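Local atomic coordinates of KLLA0C04147p (Kluyveromyces lactis, PDB entry 5H2A), a protein that probably binds and transfers sterols as a member of the OSBP family, and is represented here by its ankyrin-repeat domain. Residues A154-A157 with Q158-R161; I169-L172 with N173-S177; R206-L209 with L210-I214. All blocks are in the same frame, centred on the assembly; numbering follows the deposited sequence.

Interaction 1 (A154-A157 with Q158-R161)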
ATOM      1  N   ALA A 154       4.056  -9.100 -10.898  1.00 21.32           N
ATOM      2  CA  ALA A 154       3.998 -10.502 -11.299  1.00 22.61           C
ATOM      3  C   ALA A 154       3.896 -11.422 -10.086  1.00 25.12           C
ATOM      4  O   ALA A 154       3.101 -12.374 -10.079  1.00 22.97           O
ATOM      5  CB  ALA A 154       5.225 -10.845 -12.146  1.00 22.94           C
ATOM      6  N   GLU A 155       4.678 -11.147  -9.039  1.00 20.75           N
ATOM      7  CA  GLU A 155       4.678 -12.021  -7.877  1.00 20.46           C
ATOM      8  C   GLU A 155       3.369 -11.923  -7.106  1.00 25.62           C
ATOM      9  O   GLU A 155       2.777 -12.944  -6.745  1.00 22.00           O
ATOM     10  CB  GLU A 155       5.865 -11.688  -6.978  1.00 26.74           C
ATOM     11  CG  GLU A 155       7.195 -12.023  -7.628  1.00 37.33           C
ATOM     12  CD  GLU A 155       8.374 -11.638  -6.760  1.00 58.67           C
ATOM     13  OE1 GLU A 155       8.442 -10.460  -6.339  1.00 56.71           O
ATOM     14  OE2 GLU A 155       9.223 -12.521  -6.496  1.00 68.63           O
ATOM     15  N   ILE A 156       2.897 -10.700  -6.834  1.00 17.88           N
ATOM     16  CA  ILE A 156       1.681 -10.579  -6.031  1.00 16.94           C
ATOM     17  C   ILE A 156       0.451 -11.047  -6.815  1.00 20.11           C
ATOM     18  O   ILE A 156      -0.504 -11.571  -6.224  1.00 18.23           O
ATOM     19  CB  ILE A 156       1.539  -9.136  -5.506  1.00 18.91           C
ATOM     20  CG1 ILE A 156       0.546  -9.074  -4.353  1.00 23.79           C
ATOM     21  CG2 ILE A 156       1.151  -8.139  -6.636  1.00 15.88           C
ATOM     22  CD1 ILE A 156       1.080  -9.721  -3.088  1.00 27.65           C
ATOM     23  N   ALA A 157       0.441 -10.885  -8.140  1.00 17.16           N
ATOM     24  CA  ALA A 157      -0.687 -11.403  -8.917  1.00 23.27           C
ATOM     25  C   ALA A 157      -0.728 -12.927  -8.878  1.00 21.82           C
ATOM     26  O   ALA A 157      -1.814 -13.525  -8.847  1.00 19.35           O
ATOM     27  CB  ALA A 157      -0.612 -10.904 -10.368  1.00 19.93           C
ATOM     28  N   GLN A 158       0.445 -13.564  -8.865  1.00 20.68           N
ATOM     29  CA  GLN A 158       0.506 -15.017  -8.699  1.00 24.80           C
ATOM     30  C   GLN A 158       0.056 -15.427  -7.298  1.00 23.22           C
ATOM     31  O   GLN A 158      -0.699 -16.403  -7.130  1.00 20.77           O
ATOM     32  CB  GLN A 158       1.935 -15.486  -8.998  1.00 28.58           C
ATOM     33  CG  GLN A 158       2.181 -16.982  -8.960  1.00 42.75           C
ATOM     34  CD  GLN A 158       3.620 -17.296  -9.364  1.00 60.67           C
ATOM     35  OE1 GLN A 158       4.558 -17.043  -8.601  1.00 65.93           O
ATOM     36  NE2 GLN A 158       3.803 -17.801 -10.583  1.00 60.87           N
ATOM     37  N   GLU A 159       0.478 -14.672  -6.279  1.00 21.17           N
ATOM     38  CA  GLU A 159       0.028 -14.940  -4.915  1.00 19.31           C
ATOM     39  C   GLU A 159      -1.487 -14.750  -4.781  1.00 21.04           C
ATOM     40  O   GLU A 159      -2.164 -15.552  -4.121  1.00 19.90           O
ATOM     41  CB  GLU A 159       0.786 -14.038  -3.937  1.00 21.84           C
ATOM     42  CG  GLU A 159       0.405 -14.273  -2.483  1.00 26.58           C
ATOM     43  CD  GLU A 159       1.275 -13.491  -1.497  1.00 33.55           C
ATOM     44  OE1 GLU A 159       0.979 -13.519  -0.284  1.00 31.45           O
ATOM     45  OE2 GLU A 159       2.258 -12.859  -1.933  1.00 30.80           O
ATOM     46  N   PHE A 160      -2.033 -13.697  -5.412  1.00 18.22           N
ATOM     47  CA  PHE A 160      -3.480 -13.458  -5.418  1.00 18.98           C
ATOM     48  C   PHE A 160      -4.219 -14.657  -6.009  1.00 20.80           C
ATOM     49  O   PHE A 160      -5.172 -15.179  -5.416  1.00 19.21           O
ATOM     50  CB  PHE A 160      -3.759 -12.179  -6.226  1.00 17.00           C
ATOM     51  CG  PHE A 160      -5.075 -11.471  -5.904  1.00 18.66           C
ATOM     52  CD1 PHE A 160      -5.578 -11.412  -4.619  1.00 19.74           C
ATOM     53  CD2 PHE A 160      -5.744 -10.770  -6.908  1.00 22.28           C
ATOM     54  CE1 PHE A 160      -6.760 -10.709  -4.352  1.00 22.91           C
ATOM     55  CE2 PHE A 160      -6.916 -10.069  -6.647  1.00 18.22           C
ATOM     56  CZ  PHE A 160      -7.423 -10.038  -5.371  1.00 18.30           C
ATOM     57  N   ARG A 161      -3.769 -15.123  -7.177  1.00 17.02           N
ATOM     58  CA  ARG A 161      -4.386 -16.283  -7.822  1.00 19.22           C
ATOM     59  C   ARG A 161      -4.314 -17.522  -6.929  1.00 24.40           C
ATOM     60  O   ARG A 161      -5.278 -18.296  -6.839  1.00 21.00           O
ATOM     61  CB  ARG A 161      -3.699 -16.517  -9.171  1.00 23.50           C
ATOM     62  CG  ARG A 161      -4.235 -17.674 -10.014  1.00 28.00           C
ATOM     63  CD  ARG A 161      -5.680 -17.418 -10.451  1.00 23.35           C
ATOM     64  NE  ARG A 161      -6.627 -18.171  -9.628  1.00 23.28           N
ATOM     65  CZ  ARG A 161      -7.922 -18.254  -9.906  1.00 23.11           C
ATOM     66  NH1 ARG A 161      -8.399 -17.605 -10.967  1.00 20.46           N
ATOM     67  NH2 ARG A 161      -8.724 -18.975  -9.132  1.00 23.90           N
TER
HETATM   68  O   HOH W   1       4.196 -15.126  -5.888  1.00 33.10           O
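The carboxylate of Glu159 lies beneath the end of Ile156, one turn earlier on the same helix: methyl CD1 of Ile156 stands above the carboxylate plane and comes nearest to OE2 of Glu159, at 3.5 Å. The other oxygen, OE1, has a polar partner, hydrogen-bonding to NE2 of His171, so the two ends of this flat group meet very different neighbours. Glu159 reaches there as an extended chain with CG anti to the backbone N (chi1 -179°), while Ile156 crosses it obliquely. The Phe160 ring swings away from the preceding turn and meets Phe164 edge-to-face. On the outer surface, the amide of Gln158 turns its OE1 to a water, which gives it a weak bond of 3.3 Å. The same water donates to Glu155 O at 2.7 Å, and that carbonyl also accepts from Glu159 N at 2.9 Å, so two donors hold it. Regular i to i+4 bonds run underneath, among them Phe160 N to Ile156 O at 2.7 Å and Arg161 N to Ala157 O at 3.0 Å. All of this lies on the long helix 139-165. Ile156, Glu159 and Phe160 rest on helix 169-176, with Leu185 of a loop also against Ile156 and Phe160, whereas Arg161 reaches helix 198-204, where it packs on Val198 and Phe202 and forms a salt bridge with Glu201.

Interaction 2 (I169-L172 with N173-S177)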
ATOM      1  N   ILE A 169      -9.610 -16.901   2.566  1.00 22.13           N
ATOM      2  CA  ILE A 169     -10.102 -15.547   2.830  1.00 28.46           C
ATOM      3  C   ILE A 169      -9.097 -14.739   3.651  1.00 27.23           C
ATOM      4  O   ILE A 169      -8.937 -13.532   3.439  1.00 24.47           O
ATOM      5  CB  ILE A 169     -11.466 -15.610   3.537  1.00 33.56           C
ATOM      6  CG1 ILE A 169     -12.512 -16.238   2.617  1.00 32.58           C
ATOM      7  CG2 ILE A 169     -11.907 -14.226   3.980  1.00 30.46           C
ATOM      8  CD1 ILE A 169     -12.855 -15.373   1.438  1.00 28.38           C
ATOM      9  N   ASP A 170      -8.454 -15.371   4.638  1.00 27.42           N
ATOM     10  CA  ASP A 170      -7.449 -14.658   5.423  1.00 29.50           C
ATOM     11  C   ASP A 170      -6.291 -14.191   4.549  1.00 28.32           C
ATOM     12  O   ASP A 170      -5.822 -13.058   4.683  1.00 24.56           O
ATOM     13  CB  ASP A 170      -6.918 -15.543   6.547  1.00 27.91           C
ATOM     14  CG  ASP A 170      -7.950 -15.802   7.618  1.00 36.83           C
ATOM     15  OD1 ASP A 170      -8.895 -14.994   7.747  1.00 34.46           O
ATOM     16  OD2 ASP A 170      -7.800 -16.801   8.344  1.00 45.82           O
ATOM     17  N   HIS A 171      -5.805 -15.065   3.669  1.00 22.91           N
ATOM     18  CA  HIS A 171      -4.709 -14.708   2.780  1.00 25.99           C
ATOM     19  C   HIS A 171      -5.118 -13.582   1.840  1.00 29.32           C
ATOM     20  O   HIS A 171      -4.378 -12.605   1.666  1.00 21.92           O
ATOM     21  CB  HIS A 171      -4.271 -15.944   1.990  1.00 23.27           C
ATOM     22  CG  HIS A 171      -3.012 -15.751   1.205  1.00 20.73           C
ATOM     23  ND1 HIS A 171      -2.538 -16.700   0.324  1.00 24.75           N
ATOM     24  CD2 HIS A 171      -2.122 -14.731   1.173  1.00 22.36           C
ATOM     25  CE1 HIS A 171      -1.414 -16.269  -0.222  1.00 26.20           C
ATOM     26  NE2 HIS A 171      -1.138 -15.079   0.282  1.00 24.23           N
ATOM     27  N   LEU A 172      -6.300 -13.707   1.222  1.00 22.44           N
ATOM     28  CA  LEU A 172      -6.831 -12.637   0.376  1.00 21.92           C
ATOM     29  C   LEU A 172      -6.914 -11.323   1.137  1.00 22.03           C
ATOM     30  O   LEU A 172      -6.534 -10.266   0.612  1.00 20.95           O
ATOM     31  CB  LEU A 172      -8.214 -13.029  -0.154  1.00 21.80           C
ATOM     32  CG  LEU A 172      -8.283 -14.111  -1.239  1.00 16.38           C
ATOM     33  CD1 LEU A 172      -9.734 -14.554  -1.383  1.00 20.42           C
ATOM     34  CD2 LEU A 172      -7.761 -13.564  -2.573  1.00 17.31           C
ATOM     35  N   ASN A 173      -7.399 -11.369   2.382  1.00 18.93           N
ATOM     36  CA  ASN A 173      -7.482 -10.150   3.185  1.00 22.12           C
ATOM     37  C   ASN A 173      -6.101  -9.587   3.477  1.00 26.01           C
ATOM     38  O   ASN A 173      -5.905  -8.366   3.463  1.00 25.93           O
ATOM     39  CB  ASN A 173      -8.237 -10.436   4.483  1.00 24.15           C
ATOM     40  CG  ASN A 173      -9.736 -10.407   4.297  1.00 29.39           C
ATOM     41  OD1 ASN A 173     -10.246  -9.730   3.410  1.00 29.99           O
ATOM     42  ND2 ASN A 173     -10.452 -11.123   5.148  1.00 30.41           N
ATOM     43  N   SER A 174      -5.136 -10.464   3.758  1.00 26.59           N
ATOM     44  CA  SER A 174      -3.772 -10.017   4.017  1.00 27.03           C
ATOM     45  C   SER A 174      -3.176  -9.341   2.788  1.00 27.62           C
ATOM     46  O   SER A 174      -2.540  -8.278   2.894  1.00 25.56           O
ATOM     47  CB  SER A 174      -2.913 -11.209   4.451  1.00 31.66           C
ATOM     48  OG  SER A 174      -1.586 -10.798   4.712  1.00 37.22           O
ATOM     49  N   ILE A 175      -3.400  -9.919   1.607  1.00 20.85           N
ATOM     50  CA  ILE A 175      -2.889  -9.311   0.375  1.00 19.34           C
ATOM     51  C   ILE A 175      -3.449  -7.906   0.202  1.00 19.93           C
ATOM     52  O   ILE A 175      -2.714  -6.954  -0.091  1.00 21.93           O
ATOM     53  CB  ILE A 175      -3.212 -10.204  -0.838  1.00 21.02           C
ATOM     54  CG1 ILE A 175      -2.397 -11.500  -0.758  1.00 25.11           C
ATOM     55  CG2 ILE A 175      -2.907  -9.483  -2.119  1.00 20.42           C
ATOM     56  CD1 ILE A 175      -2.804 -12.557  -1.803  1.00 22.00           C
ATOM     57  N   LEU A 176      -4.759  -7.744   0.375  1.00 17.47           N
ATOM     58  CA  LEU A 176      -5.333  -6.427   0.131  1.00 21.66           C
ATOM     59  C   LEU A 176      -5.162  -5.470   1.301  1.00 26.01           C
ATOM     60  O   LEU A 176      -5.505  -4.295   1.159  1.00 26.74           O
ATOM     61  CB  LEU A 176      -6.819  -6.548  -0.240  1.00 23.45           C
ATOM     62  CG  LEU A 176      -7.112  -7.126  -1.632  1.00 35.18           C
ATOM     63  CD1 LEU A 176      -8.557  -6.851  -2.008  1.00 38.43           C
ATOM     64  CD2 LEU A 176      -6.175  -6.546  -2.689  1.00 37.36           C
ATOM     65  N   SER A 177      -4.613  -5.923   2.435  1.00 24.14           N
ATOM     66  CA  SER A 177      -4.332  -4.993   3.526  1.00 30.52           C
ATOM     67  C   SER A 177      -3.132  -4.093   3.227  1.00 32.15           C
ATOM     68  O   SER A 177      -2.945  -3.087   3.919  1.00 30.23           O
ATOM     69  CB  SER A 177      -4.110  -5.763   4.835  1.00 29.05           C
ATOM     70  OG  SER A 177      -2.905  -6.513   4.803  1.00 30.07           O
TER
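Ile175 lays its CD1 methyl over one face of the His171 imidazole, a CH-pi contact with CD1 4.0 Å from the centroid of the His171 ring and 29° off its normal. The methyl favours the CD2-NE2 side, lying 3.7 Å from NE2 of His171. The histidine's chi1 of -171° turns the ring toward the turn that follows, and NE2 hydrogen-bonds to Glu159 of the preceding helix. With an alanine in place of His171, one carboxylate oxygen of Glu159 would probably lose its mate and the Ile175 methyl the ring face it lies on. On another side of the helix, Ile169 and Asn173 run side by side and point the same way, CG2 of Ile169 being 3.6 Å from ND2 of Asn173; OD1 of that amide is hydrogen-bonded to NE1 of Trp213. The hydroxyl of Ser177 turns back on the chain, OG donating to Ser174 O at 2.6 Å, and its backbone N gives the same carbonyl a second bond. Leu172 packs on both Phe160 and Trp213. The His171-Ile175 and Ile169-Asn173 pairs are i to i+4 neighbours on a short helix, 169-176, lying between helices 139-165 and 208-215 in the layered helical stack of an ankyrin domain.

Interaction 3 (R206-L209 with L210-I214)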
ATOM      1  N   ARG A 206     -20.485 -21.420  -8.110  1.00 18.02           N
ATOM      2  CA  ARG A 206     -21.465 -21.282  -7.027  1.00 15.77           C
ATOM      3  C   ARG A 206     -20.783 -21.105  -5.676  1.00 18.39           C
ATOM      4  O   ARG A 206     -21.280 -21.566  -4.648  1.00 22.14           O
ATOM      5  CB  ARG A 206     -22.425 -22.475  -6.979  1.00 20.92           C
ATOM      6  CG  ARG A 206     -23.683 -22.265  -7.776  1.00 24.98           C
ATOM      7  CD  ARG A 206     -23.393 -22.252  -9.245  1.00 24.84           C
ATOM      8  NE  ARG A 206     -24.598 -22.043 -10.052  1.00 24.52           N
ATOM      9  CZ  ARG A 206     -24.604 -22.118 -11.381  1.00 30.95           C
ATOM     10  NH1 ARG A 206     -23.476 -22.405 -12.023  1.00 24.18           N
ATOM     11  NH2 ARG A 206     -25.723 -21.918 -12.064  1.00 30.39           N
ATOM     12  N   ASP A 207     -19.634 -20.440  -5.664  1.00 17.71           N
ATOM     13  CA  ASP A 207     -18.857 -20.284  -4.440  1.00 18.27           C
ATOM     14  C   ASP A 207     -19.322 -18.977  -3.801  1.00 20.32           C
ATOM     15  O   ASP A 207     -18.798 -17.905  -4.082  1.00 19.26           O
ATOM     16  CB  ASP A 207     -17.361 -20.294  -4.751  1.00 18.86           C
ATOM     17  CG  ASP A 207     -16.506 -20.420  -3.499  1.00 21.59           C
ATOM     18  OD1 ASP A 207     -16.997 -20.063  -2.398  1.00 22.50           O
ATOM     19  OD2 ASP A 207     -15.348 -20.883  -3.608  1.00 22.51           O
ATOM     20  N   ILE A 208     -20.334 -19.075  -2.936  1.00 19.85           N
ATOM     21  CA  ILE A 208     -20.939 -17.889  -2.331  1.00 20.40           C
ATOM     22  C   ILE A 208     -19.916 -17.130  -1.502  1.00 18.97           C
ATOM     23  O   ILE A 208     -19.819 -15.896  -1.579  1.00 20.96           O
ATOM     24  CB  ILE A 208     -22.156 -18.296  -1.480  1.00 20.25           C
ATOM     25  CG1 ILE A 208     -23.282 -18.791  -2.395  1.00 22.87           C
ATOM     26  CG2 ILE A 208     -22.617 -17.127  -0.612  1.00 20.24           C
ATOM     27  CD1 ILE A 208     -24.425 -19.501  -1.654  1.00 29.08           C
ATOM     28  N   LEU A 209     -19.146 -17.856  -0.686  1.00 20.66           N
ATOM     29  CA  LEU A 209     -18.112 -17.236   0.148  1.00 24.95           C
ATOM     30  C   LEU A 209     -17.166 -16.363  -0.672  1.00 20.94           C
ATOM     31  O   LEU A 209     -16.860 -15.217  -0.300  1.00 18.80           O
ATOM     32  CB  LEU A 209     -17.313 -18.325   0.871  1.00 20.33           C
ATOM     33  CG  LEU A 209     -16.167 -17.838   1.769  1.00 23.23           C
ATOM     34  CD1 LEU A 209     -16.728 -17.171   3.012  1.00 27.32           C
ATOM     35  CD2 LEU A 209     -15.235 -18.979   2.140  1.00 25.89           C
ATOM     36  N   LEU A 210     -16.667 -16.906  -1.783  1.00 19.03           N
ATOM     37  CA  LEU A 210     -15.683 -16.180  -2.578  1.00 17.15           C
ATOM     38  C   LEU A 210     -16.339 -15.090  -3.416  1.00 16.58           C
ATOM     39  O   LEU A 210     -15.755 -14.018  -3.590  1.00 18.13           O
ATOM     40  CB  LEU A 210     -14.892 -17.140  -3.475  1.00 15.40           C
ATOM     41  CG  LEU A 210     -13.615 -17.706  -2.834  1.00 21.97           C
ATOM     42  CD1 LEU A 210     -12.604 -16.605  -2.557  1.00 25.27           C
ATOM     43  CD2 LEU A 210     -13.945 -18.465  -1.534  1.00 24.38           C
ATOM     44  N   CYS A 211     -17.547 -15.329  -3.935  1.00 18.46           N
ATOM     45  CA  CYS A 211     -18.244 -14.251  -4.641  1.00 19.30           C
ATOM     46  C   CYS A 211     -18.485 -13.054  -3.730  1.00 20.93           C
ATOM     47  O   CYS A 211     -18.318 -11.906  -4.153  1.00 19.97           O
ATOM     48  CB  CYS A 211     -19.567 -14.747  -5.213  1.00 19.66           C
ATOM     49  SG  CYS A 211     -19.318 -15.831  -6.617  1.00 19.81           S
ATOM     50  N   ARG A 212     -18.905 -13.297  -2.486  1.00 19.91           N
ATOM     51  CA  ARG A 212     -19.108 -12.182  -1.557  1.00 21.31           C
ATOM     52  C   ARG A 212     -17.815 -11.404  -1.339  1.00 18.28           C
ATOM     53  O   ARG A 212     -17.817 -10.164  -1.341  1.00 20.52           O
ATOM     54  CB  ARG A 212     -19.650 -12.702  -0.222  1.00 33.73           C
ATOM     55  CG  ARG A 212     -20.687 -11.780   0.406  1.00 50.43           C
ATOM     56  CD  ARG A 212     -21.009 -12.160   1.849  1.00 49.45           C
ATOM     57  NE  ARG A 212     -21.590 -13.491   1.988  1.00 48.65           N
ATOM     58  CZ  ARG A 212     -22.823 -13.812   1.610  1.00 49.97           C
ATOM     59  NH1 ARG A 212     -23.608 -12.903   1.045  1.00 51.82           N
ATOM     60  NH2 ARG A 212     -23.268 -15.045   1.794  1.00 50.17           N
ATOM     61  N   TRP A 213     -16.707 -12.115  -1.138  1.00 17.89           N
ATOM     62  CA  TRP A 213     -15.417 -11.465  -0.939  1.00 20.74           C
ATOM     63  C   TRP A 213     -15.028 -10.645  -2.158  1.00 23.60           C
ATOM     64  O   TRP A 213     -14.597  -9.484  -2.036  1.00 19.71           O
ATOM     65  CB  TRP A 213     -14.335 -12.511  -0.621  1.00 21.60           C
ATOM     66  CG  TRP A 213     -13.082 -11.827  -0.165  1.00 22.78           C
ATOM     67  CD1 TRP A 213     -12.748 -11.509   1.122  1.00 29.03           C
ATOM     68  CD2 TRP A 213     -12.044 -11.287  -0.996  1.00 23.22           C
ATOM     69  NE1 TRP A 213     -11.540 -10.837   1.147  1.00 25.61           N
ATOM     70  CE2 TRP A 213     -11.091 -10.682  -0.139  1.00 27.76           C
ATOM     71  CE3 TRP A 213     -11.817 -11.265  -2.381  1.00 23.28           C
ATOM     72  CZ2 TRP A 213      -9.936 -10.068  -0.621  1.00 26.29           C
ATOM     73  CZ3 TRP A 213     -10.667 -10.664  -2.854  1.00 20.92           C
ATOM     74  CH2 TRP A 213      -9.743 -10.066  -1.978  1.00 22.12           C
ATOM     75  N   ILE A 214     -15.173 -11.231  -3.355  1.00 17.58           N
ATOM     76  CA  ILE A 214     -14.844 -10.499  -4.577  1.00 15.17           C
ATOM     77  C   ILE A 214     -15.694  -9.236  -4.684  1.00 19.73           C
ATOM     78  O   ILE A 214     -15.181  -8.143  -4.950  1.00 19.46           O
ATOM     79  CB  ILE A 214     -15.025 -11.403  -5.811  1.00 17.70           C
ATOM     80  CG1 ILE A 214     -13.979 -12.522  -5.806  1.00 17.02           C
ATOM     81  CG2 ILE A 214     -14.924 -10.592  -7.097  1.00 15.89           C
ATOM     82  CD1 ILE A 214     -14.328 -13.666  -6.770  1.00 17.91           C
TER
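Asp207 caps the start of helix 208-215 by accepting from Leu210 N through OD1, at 3.2 Å. The bond is fairly straight at the hydrogen (161°), but the donor comes from above the carboxylate plane, 66° out of it. A chi1 of -168° swings the carboxylate of Asp207 back alongside the first turn. Its backbone joins in as well, Cys211 N bonding to Asp207 O at 2.9 Å, and the next rungs run from Arg212 N to Ile208 O and from Trp213 N to Leu209 O. Among charged groups, OD2 of Asp207 forms a salt bridge with Arg167. The negative charge thus sits between a guanidinium and the N-terminal end of the helix, both of which would be expected to favour the ionised form. The motif is an N-cap following directly on a Schellman turn: Arg206, with positive phi, ends one helix, and Asp207 starts the next, so two helices are joined by a very tight connection. Van der Waals contacts surround the cap. CD2 of Leu210 comes to the same side of the carboxylate as the capping N-H, 3.5 Å from OD2 of Asp207, and makes an apolar contact with CD2 of Leu209 at 3.9 Å. Ile208 and Arg212 lie side by side, pointing the same way; the approach of CG2 of Ile208 to NH2 of Arg212, 3.2 Å, is short and doubtful in detail. The arginine chain bends at chi3, and its charge goes to Glu253 of helix 249-268, with which NH2 forms a salt bridge. Cys211 faces Met257 of that helix and Phe202 of helix 198-204, while the Trp213 ring stacks on His217.

How the interactions relate
The three interactions follow one another along the chain, with helix 169-176 in the middle. Interactions 1 and 2 have centres about 12 Å apart and are joined by a probable hydrogen bond of 2.7 Å from His171 NE2 to Glu159 OE1, beside packing of Phe160 CE1 on Leu172 CD2 (3.5 Å). Interactions 2 and 3, with centres about 14 Å apart, meet through Trp213: its NE1 probably bonds to Asn173 OD1 at 2.8 Å, and its CH2 touches Leu176 CD1 at 3.4 Å. Interactions 1 and 3 are farther apart, about 19 Å between centres, yet Phe160 CE1 still reaches Trp213 CH2 at 3.9 Å. Leu172 touches both of these aromatic residues, so one apolar core runs through all three.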